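B-type Cna protein (Enterococcus faecium, PDB 6FWY) is of unknown function but, as a thioester domain of an LPXTG-anchored surface protein, probably helps the bacterium attach to host targets. Local coordinates at residues 162-167 / 174-179; 80-85 / 257-262; 20-25 / 127-132; 155-160 / 180-185. One frame throughout, in Å; residues are numbered along the deposited sequence.

How the interactions relate
From the N terminus, the chain passes residues 20-25 first, and interaction 3 closes a long loop when 127-132 returns to them, joining the end of strand 11-21 to the loop before helix 131-150. Residues 80-85 lie within that loop but find their partner only at 257-262, so interactions 2 and 3 cross along the chain; interaction 2 packs helix 76-84 on the start of strand 258-277, the last strand. Interaction 4 and, inside it, interaction 1 are two levels of one hairpin, strands 159-169 and 172-181, and both fall within the span bridged by interaction 2. Interactions 1 and 4 touch.

Interaction 1: residues 162-167 / 174-179; sequences TASKTA and TFTYKT
Ala163 and Tyr177 face each other in an antiparallel beta hairpin, strands 159-169 and 172-181, whose register slips at a classic beta bulge: Ser164 and Lys165 both lie opposite Thr176. The backbone bonds follow that slip. Thr162 and Lys178 exchange a pair of N-H to O bonds, as do Ala167 and Thr174; between them Ser164 N reaches Thr176 O at 3.0 Å, while Thr176 N turns to Lys165 O at 2.9 Å.

The ring contacts fall on the face that carries Ala163, Thr166, Phe175 and Tyr177. Ala163 CB rests 3.7 Å from Tyr177 CE2, and the methyl CG2 of Thr166 comes to 3.5 Å from CD1 of Phe175. Beyond them, Leu273, Ala275 and Trp277 of strand 258-277 pack on the two rings. On the other face the extended Lys165 chain runs alongside Thr176, CG to CB 3.8 Å, and the Thr176 hydroxyl bonds to Thr221 on strand 218-225.

Water 1 joins Thr162 OG1 to Lys178 O. At the far end, chi1 of 78° turns the Thr174 hydroxyl to the partner strand, where OG1 donates to Ala167 O at 2.7 Å, from the face of that carbonyl plane opposite to Thr174 N.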
# COMPACT_ATOMS: atom_id res chain seq x y z
N THR A 162 -17.24 14.90 6.68
CA THR A 162 -17.47 15.73 7.86
C THR A 162 -18.37 16.92 7.52
O THR A 162 -18.11 17.64 6.56
CB THR A 162 -16.12 16.23 8.43
OG1 THR A 162 -15.21 15.12 8.49
CG2 THR A 162 -16.28 16.82 9.83
N ALA A 163 -19.43 17.12 8.30
CA ALA A 163 -20.34 18.25 8.14
C ALA A 163 -19.57 19.51 8.46
O ALA A 163 -18.85 19.55 9.46
CB ALA A 163 -21.53 18.12 9.08
N SER A 164 -19.67 20.50 7.58
CA SER A 164 -18.99 21.79 7.75
C SER A 164 -19.94 22.92 8.09
O SER A 164 -19.62 23.76 8.95
CB SER A 164 -18.18 22.13 6.49
OG SER A 164 -19.00 22.06 5.34
N LYS A 165 -21.10 22.97 7.44
CA LYS A 165 -22.09 24.03 7.69
C LYS A 165 -23.47 23.64 7.20
O LYS A 165 -23.63 22.72 6.40
CB LYS A 165 -21.67 25.34 7.02
CG LYS A 165 -21.56 25.24 5.50
CD LYS A 165 -20.98 26.50 4.87
CE LYS A 165 -20.56 26.20 3.44
NZ LYS A 165 -19.97 27.36 2.73
N THR A 166 -24.48 24.34 7.72
CA THR A 166 -25.88 24.17 7.34
C THR A 166 -26.46 25.55 7.13
O THR A 166 -26.06 26.50 7.81
CB THR A 166 -26.69 23.45 8.45
OG1 THR A 166 -26.74 24.27 9.63
CG2 THR A 166 -26.05 22.10 8.82
N ALA A 167 -27.42 25.68 6.22
CA ALA A 167 -28.12 26.94 6.01
C ALA A 167 -29.41 26.73 5.21
O ALA A 167 -29.51 25.81 4.39
CB ALA A 167 -27.24 27.95 5.27
N THR A 174 -30.14 23.35 3.46
CA THR A 174 -28.88 22.88 2.86
C THR A 174 -27.91 22.34 3.93
O THR A 174 -27.83 22.87 5.04
CB THR A 174 -28.17 23.96 2.00
OG1 THR A 174 -27.50 24.90 2.84
CG2 THR A 174 -29.16 24.70 1.10
N PHE A 175 -27.18 21.28 3.58
CA PHE A 175 -26.20 20.66 4.47
C PHE A 175 -24.93 20.40 3.67
O PHE A 175 -24.92 19.59 2.74
CB PHE A 175 -26.74 19.34 5.03
CG PHE A 175 -28.05 19.48 5.75
CD1 PHE A 175 -28.08 19.80 7.11
CD2 PHE A 175 -29.25 19.34 5.07
CE1 PHE A 175 -29.29 19.95 7.77
CE2 PHE A 175 -30.47 19.49 5.72
CZ PHE A 175 -30.50 19.80 7.07
N THR A 176 -23.85 21.10 4.01
CA THR A 176 -22.57 20.95 3.32
C THR A 176 -21.65 20.04 4.12
O THR A 176 -21.61 20.11 5.34
CB THR A 176 -21.93 22.32 3.04
OG1 THR A 176 -22.87 23.11 2.29
CG2 THR A 176 -20.62 22.19 2.24
N TYR A 177 -20.91 19.19 3.41
CA TYR A 177 -19.97 18.22 3.99
C TYR A 177 -18.63 18.29 3.28
O TYR A 177 -18.59 18.54 2.09
CB TYR A 177 -20.53 16.79 3.87
CG TYR A 177 -21.84 16.59 4.58
CD1 TYR A 177 -23.05 16.91 3.95
CD2 TYR A 177 -21.89 16.08 5.88
CE1 TYR A 177 -24.26 16.73 4.58
CE2 TYR A 177 -23.11 15.90 6.53
CZ TYR A 177 -24.29 16.23 5.88
OH TYR A 177 -25.51 16.06 6.49
N LYS A 178 -17.53 18.12 4.01
CA LYS A 178 -16.18 17.98 3.44
C LYS A 178 -15.74 16.52 3.36
O LYS A 178 -15.88 15.79 4.34
CB LYS A 178 -15.15 18.77 4.27
CG LYS A 178 -15.28 20.26 4.03
CD LYS A 178 -14.53 21.12 5.00
CE LYS A 178 -14.83 22.56 4.62
NZ LYS A 178 -14.37 23.56 5.63
N THR A 179 -15.22 16.12 2.20
CA THR A 179 -14.61 14.80 2.02
C THR A 179 -13.10 14.94 2.18
O THR A 179 -12.53 15.99 1.85
CB THR A 179 -14.88 14.18 0.64
OG1 THR A 179 -14.30 15.00 -0.37
CG2 THR A 179 -16.36 14.03 0.40
O HOH W 1 -13.87 14.98 6.17

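Interaction 2: residues 80-85 / 257-262; sequences RMFKGG and DAVVMI
Phe82 meets Met261 where the last turn of helix 76-84 lies across the first residues of strand 258-277, the short axes 9.5 Å apart at their closest and 64° between their directions. At that separation the contact is made by side chains, with Phe82 in the middle. Its chi1 of -76° lays CG beside the backbone N, and the ring extends toward the strand, passing Met261 and Val259, which run in the opposite direction.

Met261 CG sits over one ring face, 3.7 Å from the centroid and 23° off the normal, a CH-pi contact. The bend of the Met261 chain at chi2 brings the sulfur back beside the ring: SD is 4.3 Å from the centroid, an oblique Met-aromatic contact. The opposite face of the ring takes CE of Met81, from the preceding residue of the same helix, so the phenyl is held between two methionines.

This is helix-on-sheet packing in the thioester domain, the helix lying against the large antiparallel sheet to which strand 258-277 belongs. The far edge of the ring points at the strand backbone: Phe82 CZ is 3.5 Å from Val259 O, which lies near the ring plane, and 3.7 Å from Val260 CA. Val259 adds its methyls, CG2 reaching 3.9 Å from Phe82 CE2. Its CG1 also meets Met81 CE at 4.3 Å, and Met81 goes on to pack against Thr106, Val109 and Ser110 of helix 99-113.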
# COMPACT_ATOMS: atom_id res chain seq x y z
N ARG A 80 6.81 -1.12 4.68
CA ARG A 80 7.87 -0.19 5.04
C ARG A 80 9.21 -0.53 4.42
O ARG A 80 9.97 0.38 4.10
CB ARG A 80 7.98 -0.09 6.57
CG ARG A 80 6.84 0.72 7.18
CD ARG A 80 7.12 1.07 8.62
NE ARG A 80 7.12 -0.11 9.49
CZ ARG A 80 6.05 -0.68 10.05
NH1 ARG A 80 4.81 -0.19 9.87
NH2 ARG A 80 6.24 -1.76 10.82
N MET A 81 9.51 -1.81 4.23
CA MET A 81 10.74 -2.21 3.55
C MET A 81 10.80 -1.56 2.16
O MET A 81 11.83 -1.01 1.79
CB MET A 81 10.86 -3.73 3.43
CG MET A 81 12.10 -4.22 2.68
SD MET A 81 11.98 -5.96 2.23
CE MET A 81 10.90 -5.89 0.78
N PHE A 82 9.70 -1.65 1.41
CA PHE A 82 9.62 -1.01 0.11
C PHE A 82 9.73 0.51 0.20
O PHE A 82 10.53 1.09 -0.48
CB PHE A 82 8.34 -1.41 -0.64
CG PHE A 82 8.38 -2.79 -1.22
CD1 PHE A 82 9.03 -3.03 -2.43
CD2 PHE A 82 7.76 -3.85 -0.59
CE1 PHE A 82 9.06 -4.31 -2.99
CE2 PHE A 82 7.79 -5.13 -1.12
CZ PHE A 82 8.44 -5.36 -2.33
N LYS A 83 8.93 1.13 1.06
CA LYS A 83 8.91 2.60 1.21
C LYS A 83 10.24 3.19 1.67
O LYS A 83 10.64 4.26 1.22
CB LYS A 83 7.80 3.03 2.16
CG LYS A 83 7.48 4.51 2.12
CD LYS A 83 6.56 4.97 3.24
CE LYS A 83 6.54 6.50 3.28
NZ LYS A 83 5.35 7.02 4.00
N GLY A 84 10.92 2.48 2.58
CA GLY A 84 12.20 2.92 3.15
C GLY A 84 13.45 2.30 2.55
O GLY A 84 14.54 2.60 2.98
N GLY A 85 13.27 1.44 1.55
CA GLY A 85 14.37 0.74 0.88
C GLY A 85 14.47 1.11 -0.60
O GLY A 85 13.85 2.07 -1.08
N ASP A 257 9.08 -17.79 -3.37
CA ASP A 257 7.99 -16.84 -3.21
C ASP A 257 8.58 -15.43 -3.35
O ASP A 257 9.76 -15.18 -3.00
CB ASP A 257 7.31 -16.97 -1.85
CG ASP A 257 6.55 -18.26 -1.69
OD1 ASP A 257 6.35 -19.00 -2.69
OD2 ASP A 257 6.10 -18.53 -0.56
N ALA A 258 7.75 -14.51 -3.84
CA ALA A 258 8.17 -13.14 -4.09
C ALA A 258 7.14 -12.12 -3.61
O ALA A 258 5.94 -12.36 -3.66
CB ALA A 258 8.50 -12.94 -5.56
N VAL A 259 7.64 -10.99 -3.13
CA VAL A 259 6.81 -9.89 -2.66
C VAL A 259 7.06 -8.68 -3.56
O VAL A 259 8.18 -8.45 -4.00
CB VAL A 259 7.06 -9.56 -1.15
CG1 VAL A 259 8.51 -9.07 -0.91
CG2 VAL A 259 6.04 -8.54 -0.64
N VAL A 260 6.01 -7.93 -3.84
CA VAL A 260 6.06 -6.81 -4.80
C VAL A 260 4.91 -5.84 -4.51
O VAL A 260 3.85 -6.25 -4.07
CB VAL A 260 6.03 -7.30 -6.28
CG1 VAL A 260 4.78 -8.08 -6.60
CG2 VAL A 260 6.19 -6.15 -7.26
N MET A 261 5.16 -4.55 -4.73
CA MET A 261 4.16 -3.52 -4.58
C MET A 261 3.26 -3.54 -5.81
O MET A 261 3.75 -3.48 -6.92
CB MET A 261 4.82 -2.14 -4.44
CG MET A 261 5.64 -2.00 -3.15
SD MET A 261 4.68 -1.99 -1.62
CE MET A 261 4.21 -0.27 -1.56
N ILE A 262 1.96 -3.66 -5.58
CA ILE A 262 0.97 -3.63 -6.65
C ILE A 262 -0.10 -2.57 -6.39
O ILE A 262 -0.66 -2.49 -5.30
CB ILE A 262 0.32 -5.01 -6.86
CG1 ILE A 262 1.42 -6.01 -7.27
CG2 ILE A 262 -0.78 -4.95 -7.92
CD1 ILE A 262 0.95 -7.43 -7.38

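Interaction 3: residues 20-25 / 127-132; sequences KTDGYI and PNHTAA
Asp22 and His129 meet between two irregular segments: 20-25 leaves strand 11-21 and turns through Gly23, whose positive phi suits glycine, while 127-132 is the loop that leads into helix 131-150, with Thr130 as its N-cap. The nearest CA atoms are those of Tyr24 and His129, 6.3 Å apart. An ST turn shapes the first segment, Gly23 N donating to Thr21 OG1 at 3.0 Å.

Both oxygens of the Asp22 carboxylate are taken. OD1 receives His129 NE2 at 2.7 Å through its syn lone pair, and lies nearly in the imidazole plane although carboxylate and ring stand 86° apart. OD2 is met on its anti side, from somewhat out of the carboxylate plane, by Asn128 ND2, also at 2.7 Å, along an almost straight N-H (177°).

Tyr24 lies against one face of the imidazole, CE2 3.4 Å from ND1, the rings inclined at 38°. His126 meets the same imidazole, while Trp36 of strand 32-44 packs against both Asp22 and Asn128.

With NE2 acting as donor, the proton is placed on the nitrogen facing the carboxylate. The negative charge of Asp22 would probably favour a proton there, and the bond and the Tyr24 ring together help hold the imidazole's rotation.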
# COMPACT_ATOMS: atom_id res chain seq x y z
N LYS A 20 22.89 -8.78 -10.95
CA LYS A 20 23.08 -9.91 -10.02
C LYS A 20 24.35 -9.73 -9.23
O LYS A 20 25.26 -9.01 -9.63
CB LYS A 20 23.11 -11.28 -10.70
CG LYS A 20 22.02 -11.57 -11.68
CD LYS A 20 22.28 -12.85 -12.45
CE LYS A 20 21.10 -13.07 -13.39
NZ LYS A 20 21.18 -14.40 -14.06
N THR A 21 24.38 -10.43 -8.10
CA THR A 21 25.52 -10.40 -7.20
C THR A 21 25.67 -11.74 -6.49
O THR A 21 24.69 -12.44 -6.23
CB THR A 21 25.39 -9.27 -6.16
OG1 THR A 21 26.54 -9.27 -5.31
CG2 THR A 21 24.16 -9.42 -5.29
N ASP A 22 26.91 -12.06 -6.14
CA ASP A 22 27.21 -13.19 -5.27
C ASP A 22 26.99 -12.86 -3.79
O ASP A 22 27.13 -13.75 -2.91
CB ASP A 22 28.65 -13.70 -5.54
CG ASP A 22 29.71 -12.62 -5.47
OD1 ASP A 22 29.42 -11.47 -5.07
OD2 ASP A 22 30.85 -12.91 -5.85
N GLY A 23 26.68 -11.60 -3.48
CA GLY A 23 26.34 -11.19 -2.12
C GLY A 23 27.50 -10.51 -1.45
O GLY A 23 28.66 -10.78 -1.78
N TYR A 24 27.19 -9.61 -0.53
CA TYR A 24 28.18 -8.87 0.26
C TYR A 24 28.34 -9.40 1.70
O TYR A 24 29.14 -8.87 2.46
CB TYR A 24 27.75 -7.41 0.34
CG TYR A 24 27.78 -6.75 -1.00
CD1 TYR A 24 26.67 -6.81 -1.84
CD2 TYR A 24 28.91 -6.07 -1.43
CE1 TYR A 24 26.71 -6.22 -3.09
CE2 TYR A 24 28.94 -5.46 -2.67
CZ TYR A 24 27.83 -5.52 -3.48
OH TYR A 24 27.88 -4.93 -4.70
N ILE A 25 27.57 -10.43 2.02
CA ILE A 25 27.52 -11.07 3.31
C ILE A 25 27.39 -12.57 3.09
O ILE A 25 27.16 -13.02 1.99
CB ILE A 25 26.34 -10.55 4.20
CG1 ILE A 25 24.97 -10.85 3.60
CG2 ILE A 25 26.47 -9.04 4.45
CD1 ILE A 25 24.35 -12.18 3.96
N PRO A 127 34.33 -13.10 0.63
CA PRO A 127 35.68 -13.14 0.00
C PRO A 127 35.90 -12.32 -1.29
O PRO A 127 37.05 -12.04 -1.63
CB PRO A 127 35.90 -14.64 -0.28
CG PRO A 127 34.55 -15.27 -0.20
CD PRO A 127 33.73 -14.45 0.76
N ASN A 128 34.82 -11.93 -1.96
CA ASN A 128 34.86 -11.20 -3.25
C ASN A 128 34.55 -9.70 -3.11
O ASN A 128 34.48 -9.01 -4.12
CB ASN A 128 33.85 -11.82 -4.25
CG ASN A 128 34.24 -13.22 -4.68
OD1 ASN A 128 35.36 -13.67 -4.43
ND2 ASN A 128 33.31 -13.92 -5.33
N HIS A 129 34.33 -9.22 -1.89
CA HIS A 129 34.04 -7.81 -1.66
C HIS A 129 34.83 -7.27 -0.48
O HIS A 129 35.13 -8.01 0.48
CB HIS A 129 32.54 -7.58 -1.46
CG HIS A 129 31.70 -8.10 -2.59
ND1 HIS A 129 31.49 -7.39 -3.75
CD2 HIS A 129 31.06 -9.28 -2.76
CE1 HIS A 129 30.74 -8.11 -4.57
NE2 HIS A 129 30.48 -9.27 -4.00
N THR A 130 35.18 -5.99 -0.55
CA THR A 130 36.02 -5.37 0.49
C THR A 130 35.16 -5.14 1.75
O THR A 130 33.92 -5.17 1.68
CB THR A 130 36.61 -4.02 0.04
OG1 THR A 130 35.56 -3.09 -0.19
CG2 THR A 130 37.46 -4.18 -1.23
N ALA A 131 35.83 -4.93 2.87
CA ALA A 131 35.17 -4.59 4.11
C ALA A 131 34.34 -3.31 4.01
O ALA A 131 33.29 -3.22 4.63
CB ALA A 131 36.19 -4.46 5.23
N ALA A 132 34.81 -2.33 3.24
CA ALA A 132 34.09 -1.05 3.06
C ALA A 132 32.79 -1.24 2.28
O ALA A 132 31.77 -0.64 2.63
CB ALA A 132 34.99 -0.01 2.40

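Interaction 4: residues 155-160 / 180-185; sequences PNTEFS and ASNKTG
Asn182 faces Glu158 and Asn156 because its chi1 of 68° sets CG between the backbone N and carbonyl carbon, turning the amide toward the other segment; bends at chi2 and chi4 fold Lys183 back so that its amine reaches Pro155. Each makes two bonds to 155-160. Asn182 ND2 donates to Asn156 O at 3.1 Å, in the plane of that carbonyl and nearly straight (173°), while OD1 accepts from Glu158 N at 2.9 Å, the donor standing above the amide plane. Lys183 NZ bonds to Pro155 O at 2.9 Å, from above the carbonyl plane, and to Thr157 OG1 at 3.1 Å.

The Glu158 carboxylate stacks on the Asn182 amide with the planes 14° apart. Water 2 accepts from Asn182 ND2 and donates weakly to Glu158 OE2. Ser181 OG donates to Glu158 O at 2.8 Å and takes Lys183 N in an ST turn. Past it the hairpin becomes regular, with Ser160 and Ala180 an antiparallel hydrogen-bonded pair.

These side chains thus extend the pairing past the open end of the hairpin, where the two chains separate. Thr157 OG1 also bonds to Glu266 of strand 258-277, Lys183 NZ to Thr243 of strand 231-250, and Pro155 packs on Asp76 and Tyr79 of helix 76-84.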
# COMPACT_ATOMS: atom_id res chain seq x y z
N PRO A 155 0.04 1.07 4.83
CA PRO A 155 -0.74 1.41 3.61
C PRO A 155 -2.21 1.81 3.87
O PRO A 155 -3.02 1.82 2.94
CB PRO A 155 -0.65 0.12 2.79
CG PRO A 155 -0.58 -0.95 3.83
CD PRO A 155 0.22 -0.39 4.96
N ASN A 156 -2.55 2.14 5.11
CA ASN A 156 -3.90 2.51 5.51
C ASN A 156 -4.50 3.64 4.63
O ASN A 156 -3.84 4.61 4.31
CB ASN A 156 -3.92 2.92 6.99
CG ASN A 156 -5.30 3.38 7.47
OD1 ASN A 156 -6.20 2.57 7.60
ND2 ASN A 156 -5.47 4.68 7.71
N THR A 157 -5.75 3.42 4.23
CA THR A 157 -6.56 4.42 3.54
C THR A 157 -7.33 5.19 4.60
O THR A 157 -8.08 4.60 5.37
CB THR A 157 -7.52 3.75 2.52
OG1 THR A 157 -6.74 3.18 1.46
CG2 THR A 157 -8.50 4.77 1.91
N GLU A 158 -7.10 6.49 4.67
CA GLU A 158 -7.91 7.40 5.49
C GLU A 158 -9.07 7.87 4.61
O GLU A 158 -8.86 8.23 3.44
CB GLU A 158 -7.10 8.62 5.93
CG GLU A 158 -5.84 8.33 6.75
CD GLU A 158 -4.95 9.57 6.92
OE1 GLU A 158 -5.23 10.63 6.29
OE2 GLU A 158 -3.95 9.52 7.72
N PHE A 159 -10.28 7.87 5.16
CA PHE A 159 -11.44 8.44 4.49
C PHE A 159 -12.43 8.99 5.50
O PHE A 159 -12.80 8.32 6.47
CB PHE A 159 -12.10 7.40 3.58
CG PHE A 159 -13.38 7.87 2.96
CD1 PHE A 159 -13.45 9.09 2.29
CD2 PHE A 159 -14.51 7.09 3.03
CE1 PHE A 159 -14.63 9.53 1.70
CE2 PHE A 159 -15.70 7.51 2.46
CZ PHE A 159 -15.77 8.74 1.78
N SER A 160 -12.88 10.22 5.26
CA SER A 160 -13.87 10.85 6.11
C SER A 160 -14.80 11.79 5.33
O SER A 160 -14.40 12.40 4.34
CB SER A 160 -13.18 11.64 7.22
OG SER A 160 -12.42 12.69 6.68
N ALA A 180 -12.46 13.88 2.68
CA ALA A 180 -11.01 13.84 2.82
C ALA A 180 -10.47 12.42 2.69
O ALA A 180 -11.09 11.47 3.15
CB ALA A 180 -10.58 14.44 4.16
N SER A 181 -9.31 12.29 2.05
CA SER A 181 -8.63 11.01 1.89
C SER A 181 -7.16 11.22 1.56
O SER A 181 -6.78 12.20 0.93
CB SER A 181 -9.29 10.18 0.79
OG SER A 181 -8.75 8.86 0.74
N ASN A 182 -6.33 10.27 1.99
CA ASN A 182 -4.93 10.21 1.57
C ASN A 182 -4.72 9.38 0.30
O ASN A 182 -3.59 9.17 -0.10
CB ASN A 182 -4.05 9.71 2.70
CG ASN A 182 -4.29 8.24 3.03
OD1 ASN A 182 -5.36 7.70 2.74
ND2 ASN A 182 -3.31 7.61 3.66
N LYS A 183 -5.79 8.92 -0.34
CA LYS A 183 -5.72 8.21 -1.62
C LYS A 183 -6.61 8.91 -2.65
O LYS A 183 -7.56 9.59 -2.29
CB LYS A 183 -6.15 6.75 -1.47
CG LYS A 183 -5.43 5.95 -0.37
CD LYS A 183 -3.95 5.74 -0.66
CE LYS A 183 -3.22 5.11 0.53
NZ LYS A 183 -3.77 3.78 0.91
N THR A 184 -6.28 8.73 -3.93
CA THR A 184 -7.06 9.31 -5.02
C THR A 184 -8.17 8.33 -5.44
O THR A 184 -8.01 7.09 -5.37
CB THR A 184 -6.17 9.70 -6.24
OG1 THR A 184 -5.73 8.53 -6.94
CG2 THR A 184 -4.92 10.49 -5.80
N GLY A 185 -9.30 8.90 -5.85
CA GLY A 185 -10.49 8.15 -6.24
C GLY A 185 -11.75 8.99 -6.06
O GLY A 185 -11.72 10.19 -6.27
O HOH W 2 -1.67 9.46 5.43